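Local coordinates for adhesion G-protein coupled receptor G6 (PDB 6V55) that probably couples cell adhesion to G-protein signalling in myelination, through a large calcium-binding, glycosylated extracellular region, at residues P729-W734 with N759-L764. Sequence-based numbering, arbitrary orientation.
Sequences PQCVFW and NRTVCL. With NAG (2-acetamido-2-deoxy-beta-D-glucopyranose), chain M.
Cys731 and Cys763 both turn SG anti to their own carbonyl carbon and beside the backbone N (chi1 -72° for Cys731), which brings the two sulfurs within bonding distance as a disulfide, SG to SG 2.1 Å. The bridge twists in the left-handed sense with chi3 of -87°, close to the quarter turn that a relaxed disulfide adopts. Its CB atoms stand 3.7 Å apart, Cys731 CB to Cys763 CB, and the CA atoms of the two cysteines 5.9 Å. Two residues back on both segments, Thr761 directs CG2 anti to its backbone N, and this methyl meets the flank of the Pro729 ring at CB (3.8 Å) and CG (3.9 Å). The same methyl also lies 4.1 Å from Cys731 SG, joining the proline contact to the bridge. Thr761 OG1 is engaged separately, in a hydrogen bond with His720 NE2. No hydrogen bond links the two strands, whose axes diverge by 61° and approach to 7.8 Å: here the disulfide ties separate sheets, one the hairpin of 730-735 with 744-746, the other a larger sheet where 760-765 runs between 714-719 and 750-752. Both cysteines belong to the GPS motif of the GAIN domain, the autoproteolysis element of adhesion receptors, in which a second disulfide, Cys750 to Cys765, lies close by. The bridge is buried; Val752 packs on Pro729 and Cys731, and Cys750 also touches Cys731. Gln730 to Phe733 pair antiparallel with a bound peptide, consistent with the tethered segment that follows the cleavage site in this family; an apolar side chain of it packs on Cys763. At the other end of 759-764, Asn759 ND2 carries an N-linked sugar, bonded to C1 of NAG at 1.5 Å.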
# COMPACT_ATOMS: atom_id res chain seq x y z
N PRO A 729 23.24 -4.09 50.56
CA PRO A 729 23.40 -3.04 49.55
C PRO A 729 24.69 -2.25 49.74
O PRO A 729 25.17 -2.04 50.86
CB PRO A 729 22.18 -2.16 49.78
CG PRO A 729 21.87 -2.29 51.23
CD PRO A 729 22.35 -3.66 51.66
N GLN A 730 25.23 -1.80 48.62
CA GLN A 730 26.36 -0.88 48.59
C GLN A 730 25.91 0.38 47.86
O GLN A 730 25.56 0.33 46.68
CB GLN A 730 27.57 -1.52 47.90
CG GLN A 730 28.89 -0.82 48.16
CD GLN A 730 30.06 -1.60 47.58
OE1 GLN A 730 30.66 -1.19 46.58
NE2 GLN A 730 30.40 -2.72 48.21
N CYS A 731 25.85 1.50 48.59
CA CYS A 731 25.52 2.79 47.99
C CYS A 731 26.69 3.26 47.15
O CYS A 731 27.82 3.34 47.64
CB CYS A 731 25.21 3.81 49.08
SG CYS A 731 23.65 3.57 49.93
N VAL A 732 26.43 3.57 45.87
CA VAL A 732 27.49 3.99 44.97
C VAL A 732 27.10 5.29 44.27
O VAL A 732 25.93 5.66 44.22
CB VAL A 732 27.85 2.89 43.96
CG1 VAL A 732 28.77 1.87 44.62
CG2 VAL A 732 26.59 2.22 43.43
N PHE A 733 28.12 6.01 43.77
CA PHE A 733 27.92 7.11 42.84
C PHE A 733 28.74 6.90 41.57
O PHE A 733 29.79 6.25 41.59
CB PHE A 733 28.24 8.51 43.46
CG PHE A 733 29.71 8.83 43.55
CD1 PHE A 733 30.48 8.31 44.59
CD2 PHE A 733 30.32 9.68 42.61
CE1 PHE A 733 31.83 8.60 44.68
CE2 PHE A 733 31.68 9.95 42.69
CZ PHE A 733 32.44 9.42 43.73
N TRP A 734 28.27 7.49 40.47
CA TRP A 734 28.92 7.30 39.17
C TRP A 734 30.12 8.24 39.04
O TRP A 734 29.94 9.45 38.87
CB TRP A 734 27.96 7.54 38.01
CG TRP A 734 28.56 7.08 36.69
CD1 TRP A 734 29.13 7.87 35.71
CD2 TRP A 734 28.70 5.73 36.24
NE1 TRP A 734 29.59 7.08 34.67
CE2 TRP A 734 29.34 5.76 34.98
CE3 TRP A 734 28.34 4.48 36.77
CZ2 TRP A 734 29.62 4.61 34.25
CZ3 TRP A 734 28.62 3.34 36.05
CH2 TRP A 734 29.26 3.41 34.80
N ASN A 759 12.69 -3.36 49.81
CA ASN A 759 12.13 -2.61 48.70
C ASN A 759 12.94 -1.37 48.33
O ASN A 759 13.02 -1.03 47.14
CB ASN A 759 10.71 -2.15 49.02
CG ASN A 759 9.72 -3.29 49.09
OD1 ASN A 759 10.05 -4.41 49.48
ND2 ASN A 759 8.49 -2.99 48.71
N ARG A 760 13.52 -0.69 49.31
CA ARG A 760 14.25 0.56 49.11
C ARG A 760 15.63 0.45 49.74
O ARG A 760 15.88 -0.42 50.59
CB ARG A 760 13.49 1.74 49.73
CG ARG A 760 13.34 1.57 51.25
CD ARG A 760 13.24 2.88 52.00
NE ARG A 760 12.38 2.75 53.17
CZ ARG A 760 11.95 3.77 53.90
NH1 ARG A 760 12.31 5.01 53.58
NH2 ARG A 760 11.16 3.56 54.94
N THR A 761 16.54 1.32 49.32
CA THR A 761 17.78 1.54 50.04
C THR A 761 17.92 3.04 50.26
O THR A 761 17.62 3.83 49.35
CB THR A 761 18.99 0.97 49.28
OG1 THR A 761 18.78 -0.42 49.07
CG2 THR A 761 20.30 1.13 50.09
N VAL A 762 18.29 3.43 51.48
CA VAL A 762 18.58 4.82 51.82
C VAL A 762 20.10 4.99 51.91
O VAL A 762 20.77 4.22 52.60
CB VAL A 762 17.89 5.22 53.13
CG1 VAL A 762 18.37 6.59 53.63
CG2 VAL A 762 16.38 5.23 52.94
N CYS A 763 20.63 5.97 51.18
CA CYS A 763 22.04 6.34 51.24
C CYS A 763 22.22 7.70 51.88
O CYS A 763 21.49 8.66 51.57
CB CYS A 763 22.67 6.40 49.86
SG CYS A 763 22.42 4.93 48.97
N LEU A 764 23.24 7.79 52.71
CA LEU A 764 23.77 9.05 53.20
C LEU A 764 25.11 9.23 52.50
O LEU A 764 26.06 8.50 52.79
CB LEU A 764 23.89 9.02 54.72
CG LEU A 764 22.66 8.42 55.44
CD1 LEU A 764 22.93 8.23 56.93
CD2 LEU A 764 21.39 9.25 55.21
C1 NAG M . 7.35 -3.89 48.69
C2 NAG M . 7.28 -4.94 47.56
C3 NAG M . 5.94 -5.69 47.62
C4 NAG M . 5.68 -6.26 49.02
C5 NAG M . 5.86 -5.19 50.10
C6 NAG M . 5.78 -5.75 51.51
C7 NAG M . 8.54 -4.54 45.47
C8 NAG M . 8.53 -3.84 44.13
N2 NAG M . 7.47 -4.33 46.24
O3 NAG M . 5.95 -6.73 46.65
O4 NAG M . 4.34 -6.75 49.09
O5 NAG M . 7.14 -4.55 49.98
O6 NAG M . 6.30 -4.83 52.47
O7 NAG M . 9.48 -5.25 45.82